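Local coordinates for uncharacterized protein C4B3.07 (Schizosaccharomyces pombe, PDB 3QTM) that is required for correct translation termination and directly inhibits Ofd1, probably thereby stabilising the N-terminal transcription factor domain of Sre1 for hypoxic gene expression, at residues N18-K32 with S41-I55. Numbering follows the deposited sequence.
Sequences NISQLWGLYEMSREK and SVSLVFGTIHEADRI. With SO4 (sulfate ion), chain C.
S41 and S29 join two antiparallel helices at the N-terminal end of a tetratricopeptide-like, all-helical chain. Helices 15-34 and 38-58 form a hairpin, and the two segments run at 164°, with axes that come within 8.1 Å of each other. S41 OG donates to S29 O at 2.7 Å, from above the carbonyl plane. The hydroxyl lies opposite the backbone N (chi1 -171°), which turns it to that carbonyl. A water links S41 OG, S29 OG and R30 NH1. L44 is a knob into the hole formed by L25, M28, S29 and K32. Its CB meets S29 CB at 3.5 Å, and its CD1 touches K32 CG at 3.7 Å, the two side chains crossing at about a right angle. V45 CG2 lies against S29 OG; the V45 side chain also touches V80 of helix 67-82. T48 OG1 donates back to L44 O, sharing this acceptor with T48 N from the opposite face. That turn sets OG1 against L25 CB at 3.5 Å and leaves CG2 for L22 CD1. With an alanine at T48, a gap is likely to open beside L22 and L25, and L44 O would lose its hydroxyl donor, keeping the bond from T48 N. E51 OE2 and N18 OD1 are both acceptors, and water 1 donates to each of them. E51, A52 and I55 complete the hole around the L22 knob, whose CD1 sits 3.3 Å from T48 O. R54 NH1 binds a sulfate, probably from the crystallisation liquor. I55 CG1 rests against N18 OD1 at 3.6 Å.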
# COMPACT_ATOMS: atom_id res chain seq x y z
N ASN A 18 -24.15 17.16 4.99
CA ASN A 18 -24.54 15.84 4.51
C ASN A 18 -23.38 15.00 4.00
O ASN A 18 -23.26 13.81 4.31
CB ASN A 18 -25.51 16.01 3.35
CG ASN A 18 -26.93 15.71 3.72
OD1 ASN A 18 -27.37 14.57 3.65
ND2 ASN A 18 -27.67 16.76 4.08
N ILE A 19 -22.52 15.61 3.19
CA ILE A 19 -21.42 14.87 2.59
C ILE A 19 -20.41 14.56 3.68
O ILE A 19 -19.86 13.46 3.73
CB ILE A 19 -20.80 15.63 1.40
CG1 ILE A 19 -21.82 15.67 0.25
CG2 ILE A 19 -19.49 14.99 0.95
CD1 ILE A 19 -21.58 16.80 -0.74
N SER A 20 -20.20 15.52 4.57
CA SER A 20 -19.32 15.32 5.69
C SER A 20 -19.83 14.17 6.57
O SER A 20 -19.04 13.38 7.10
CB SER A 20 -19.20 16.61 6.49
OG SER A 20 -18.40 16.40 7.63
N GLN A 21 -21.14 14.06 6.74
CA GLN A 21 -21.68 12.96 7.54
C GLN A 21 -21.52 11.63 6.79
O GLN A 21 -21.30 10.58 7.39
CB GLN A 21 -23.14 13.22 7.92
CG GLN A 21 -23.33 14.37 8.92
CD GLN A 21 -22.39 14.28 10.13
OE1 GLN A 21 -22.20 13.22 10.72
NE2 GLN A 21 -21.78 15.41 10.48
N LEU A 22 -21.59 11.70 5.47
CA LEU A 22 -21.39 10.53 4.63
C LEU A 22 -19.99 9.95 4.86
O LEU A 22 -19.83 8.74 5.07
CB LEU A 22 -21.63 10.89 3.17
CG LEU A 22 -21.74 9.79 2.12
CD1 LEU A 22 -22.96 8.90 2.39
CD2 LEU A 22 -21.78 10.42 0.73
N TRP A 23 -18.99 10.82 4.85
CA TRP A 23 -17.62 10.41 5.13
C TRP A 23 -17.48 9.84 6.53
O TRP A 23 -16.72 8.90 6.76
CB TRP A 23 -16.63 11.56 4.92
CG TRP A 23 -16.13 11.61 3.51
CD1 TRP A 23 -16.55 12.44 2.51
CD2 TRP A 23 -15.14 10.74 2.92
NE1 TRP A 23 -15.88 12.16 1.35
CE2 TRP A 23 -15.01 11.12 1.57
CE3 TRP A 23 -14.35 9.70 3.42
CZ2 TRP A 23 -14.11 10.49 0.70
CZ3 TRP A 23 -13.46 9.07 2.55
CH2 TRP A 23 -13.35 9.47 1.21
N GLY A 24 -18.23 10.43 7.47
CA GLY A 24 -18.19 10.00 8.86
C GLY A 24 -18.62 8.55 9.02
O GLY A 24 -17.99 7.81 9.77
N LEU A 25 -19.68 8.16 8.33
CA LEU A 25 -20.15 6.77 8.31
C LEU A 25 -19.09 5.82 7.76
O LEU A 25 -18.84 4.76 8.34
CB LEU A 25 -21.42 6.64 7.48
CG LEU A 25 -22.69 7.24 8.10
CD1 LEU A 25 -23.84 7.25 7.09
CD2 LEU A 25 -23.08 6.48 9.39
N TYR A 26 -18.48 6.20 6.64
CA TYR A 26 -17.42 5.40 6.05
C TYR A 26 -16.24 5.26 7.02
O TYR A 26 -15.69 4.17 7.18
CB TYR A 26 -16.93 5.99 4.72
CG TYR A 26 -15.78 5.17 4.15
CD1 TYR A 26 -16.00 3.93 3.57
CD2 TYR A 26 -14.48 5.62 4.26
CE1 TYR A 26 -14.94 3.16 3.07
CE2 TYR A 26 -13.43 4.87 3.77
CZ TYR A 26 -13.66 3.65 3.18
OH TYR A 26 -12.59 2.92 2.70
N GLU A 27 -15.85 6.36 7.66
CA GLU A 27 -14.69 6.39 8.55
C GLU A 27 -14.92 5.46 9.74
O GLU A 27 -14.04 4.70 10.13
CB GLU A 27 -14.41 7.82 9.02
CG GLU A 27 -13.78 8.69 7.91
CD GLU A 27 -14.04 10.18 8.10
OE1 GLU A 27 -14.64 10.56 9.12
OE2 GLU A 27 -13.64 10.98 7.22
N MSE A 28 -16.11 5.53 10.29
CA MSE A 28 -16.51 4.63 11.36
C MSE A 28 -16.44 3.17 10.94
O MSE A 28 -16.05 2.31 11.73
CB MSE A 28 -17.94 4.95 11.79
CG MSE A 28 -18.03 5.88 12.96
SE MSE A 28 -19.82 5.71 13.73
CE MSE A 28 -20.70 7.03 12.61
N SER A 29 -16.86 2.88 9.71
CA SER A 29 -16.77 1.50 9.22
C SER A 29 -15.31 1.03 9.25
O SER A 29 -15.04 -0.13 9.53
CB SER A 29 -17.36 1.37 7.81
OG SER A 29 -16.39 1.67 6.83
N ARG A 30 -14.37 1.94 8.99
CA ARG A 30 -12.96 1.58 9.02
C ARG A 30 -12.44 1.38 10.46
O ARG A 30 -11.57 0.54 10.68
CB ARG A 30 -12.09 2.60 8.26
CG ARG A 30 -12.56 2.91 6.83
CD ARG A 30 -12.82 1.64 6.01
NE ARG A 30 -11.58 0.98 5.59
CZ ARG A 30 -11.53 -0.16 4.90
NH1 ARG A 30 -12.66 -0.79 4.56
NH2 ARG A 30 -10.36 -0.67 4.55
N GLU A 31 -12.97 2.15 11.41
CA GLU A 31 -12.62 1.95 12.83
C GLU A 31 -13.12 0.60 13.33
O GLU A 31 -12.41 -0.10 14.06
CB GLU A 31 -13.23 3.07 13.69
CG GLU A 31 -12.68 4.46 13.39
CD GLU A 31 -13.53 5.57 14.00
OE1 GLU A 31 -14.47 5.26 14.78
OE2 GLU A 31 -13.27 6.75 13.68
N LYS A 32 -14.34 0.25 12.94
CA LYS A 32 -14.90 -1.06 13.27
C LYS A 32 -14.08 -2.20 12.67
O LYS A 32 -13.83 -3.22 13.32
CB LYS A 32 -16.35 -1.16 12.80
CG LYS A 32 -17.32 -0.29 13.60
CD LYS A 32 -17.41 -0.77 15.04
CE LYS A 32 -18.09 0.27 15.91
NZ LYS A 32 -18.34 -0.25 17.28
N SER A 41 -18.83 -3.21 10.63
CA SER A 41 -18.25 -2.48 9.51
C SER A 41 -19.16 -2.59 8.29
O SER A 41 -19.44 -1.60 7.62
CB SER A 41 -16.83 -2.99 9.18
OG SER A 41 -16.18 -2.15 8.23
N VAL A 42 -19.65 -3.81 8.05
CA VAL A 42 -20.50 -4.08 6.90
C VAL A 42 -21.79 -3.27 6.99
O VAL A 42 -22.22 -2.69 6.00
CB VAL A 42 -20.80 -5.58 6.77
CG1 VAL A 42 -22.00 -5.81 5.86
CG2 VAL A 42 -19.57 -6.34 6.27
N SER A 43 -22.40 -3.24 8.16
CA SER A 43 -23.58 -2.39 8.40
C SER A 43 -23.30 -0.93 8.06
O SER A 43 -24.09 -0.27 7.38
CB SER A 43 -24.04 -2.48 9.85
OG SER A 43 -24.46 -3.79 10.18
N LEU A 44 -22.18 -0.42 8.54
CA LEU A 44 -21.84 0.98 8.27
C LEU A 44 -21.59 1.27 6.79
O LEU A 44 -21.93 2.35 6.29
CB LEU A 44 -20.63 1.42 9.11
CG LEU A 44 -20.93 1.42 10.62
CD1 LEU A 44 -19.67 1.54 11.49
CD2 LEU A 44 -21.90 2.55 10.95
N VAL A 45 -20.99 0.31 6.08
CA VAL A 45 -20.69 0.47 4.67
C VAL A 45 -21.98 0.52 3.85
O VAL A 45 -22.17 1.41 3.02
CB VAL A 45 -19.77 -0.67 4.16
CG1 VAL A 45 -19.84 -0.80 2.67
CG2 VAL A 45 -18.35 -0.42 4.62
N PHE A 46 -22.87 -0.45 4.07
CA PHE A 46 -24.15 -0.44 3.40
C PHE A 46 -24.97 0.81 3.76
O PHE A 46 -25.72 1.33 2.94
CB PHE A 46 -24.95 -1.70 3.76
CG PHE A 46 -24.60 -2.91 2.91
CD1 PHE A 46 -24.54 -2.81 1.53
CD2 PHE A 46 -24.38 -4.14 3.50
CE1 PHE A 46 -24.24 -3.91 0.74
CE2 PHE A 46 -24.09 -5.27 2.72
CZ PHE A 46 -24.01 -5.15 1.34
N GLY A 47 -24.83 1.28 5.00
CA GLY A 47 -25.51 2.48 5.45
C GLY A 47 -24.99 3.68 4.67
O GLY A 47 -25.77 4.53 4.24
N THR A 48 -23.68 3.72 4.46
CA THR A 48 -23.06 4.77 3.64
C THR A 48 -23.66 4.81 2.25
O THR A 48 -24.00 5.87 1.72
CB THR A 48 -21.55 4.54 3.51
OG1 THR A 48 -21.00 4.38 4.82
CG2 THR A 48 -20.86 5.73 2.80
N ILE A 49 -23.79 3.63 1.65
CA ILE A 49 -24.34 3.52 0.31
C ILE A 49 -25.78 4.05 0.27
O ILE A 49 -26.15 4.84 -0.60
CB ILE A 49 -24.25 2.07 -0.21
CG1 ILE A 49 -22.78 1.74 -0.50
CG2 ILE A 49 -25.16 1.85 -1.44
CD1 ILE A 49 -22.44 0.23 -0.57
N HIS A 50 -26.59 3.62 1.23
CA HIS A 50 -27.98 4.11 1.33
C HIS A 50 -28.05 5.62 1.50
O HIS A 50 -28.87 6.29 0.88
CB HIS A 50 -28.72 3.43 2.48
CG HIS A 50 -28.91 1.96 2.30
ND1 HIS A 50 -28.74 1.05 3.32
CD2 HIS A 50 -29.25 1.23 1.21
CE1 HIS A 50 -28.98 -0.17 2.88
NE2 HIS A 50 -29.29 -0.09 1.59
N GLU A 51 -27.19 6.16 2.36
CA GLU A 51 -27.23 7.59 2.60
C GLU A 51 -26.82 8.32 1.31
O GLU A 51 -27.40 9.34 0.97
CB GLU A 51 -26.33 7.98 3.77
CG GLU A 51 -26.34 9.47 4.09
CD GLU A 51 -27.74 10.03 4.36
OE1 GLU A 51 -28.63 9.28 4.83
OE2 GLU A 51 -27.94 11.24 4.08
N ALA A 52 -25.86 7.76 0.58
CA ALA A 52 -25.42 8.36 -0.68
C ALA A 52 -26.57 8.40 -1.67
O ALA A 52 -26.79 9.40 -2.36
CB ALA A 52 -24.22 7.59 -1.27
N ASP A 53 -27.32 7.30 -1.73
CA ASP A 53 -28.49 7.21 -2.60
C ASP A 53 -29.52 8.26 -2.20
O ASP A 53 -30.15 8.88 -3.06
CB ASP A 53 -29.11 5.81 -2.57
CG ASP A 53 -28.31 4.79 -3.38
OD1 ASP A 53 -27.49 5.21 -4.23
OD2 ASP A 53 -28.49 3.57 -3.17
N ARG A 54 -29.70 8.46 -0.90
CA ARG A 54 -30.67 9.43 -0.42
C ARG A 54 -30.24 10.83 -0.85
O ARG A 54 -31.06 11.64 -1.27
CB ARG A 54 -30.82 9.37 1.11
CG ARG A 54 -32.01 10.19 1.65
CD ARG A 54 -32.18 10.04 3.17
NE ARG A 54 -32.09 8.64 3.59
CZ ARG A 54 -33.12 7.81 3.70
NH1 ARG A 54 -34.35 8.24 3.44
NH2 ARG A 54 -32.93 6.55 4.08
N ILE A 55 -28.94 11.10 -0.77
CA ILE A 55 -28.43 12.40 -1.18
C ILE A 55 -28.68 12.62 -2.67
O ILE A 55 -29.07 13.71 -3.09
CB ILE A 55 -26.95 12.57 -0.83
CG1 ILE A 55 -26.79 12.67 0.69
CG2 ILE A 55 -26.37 13.79 -1.51
CD1 ILE A 55 -25.35 12.60 1.16
S SO4 C . -36.12 9.86 1.20
O1 SO4 C . -35.67 10.34 -0.11
O2 SO4 C . -35.27 10.42 2.25
O3 SO4 C . -37.50 10.29 1.45
O4 SO4 C . -36.07 8.39 1.24
O HOH W 1 -29.53 13.10 3.58
O HOH W 2 -25.95 12.95 4.72
O HOH W 3 -15.28 -0.79 5.87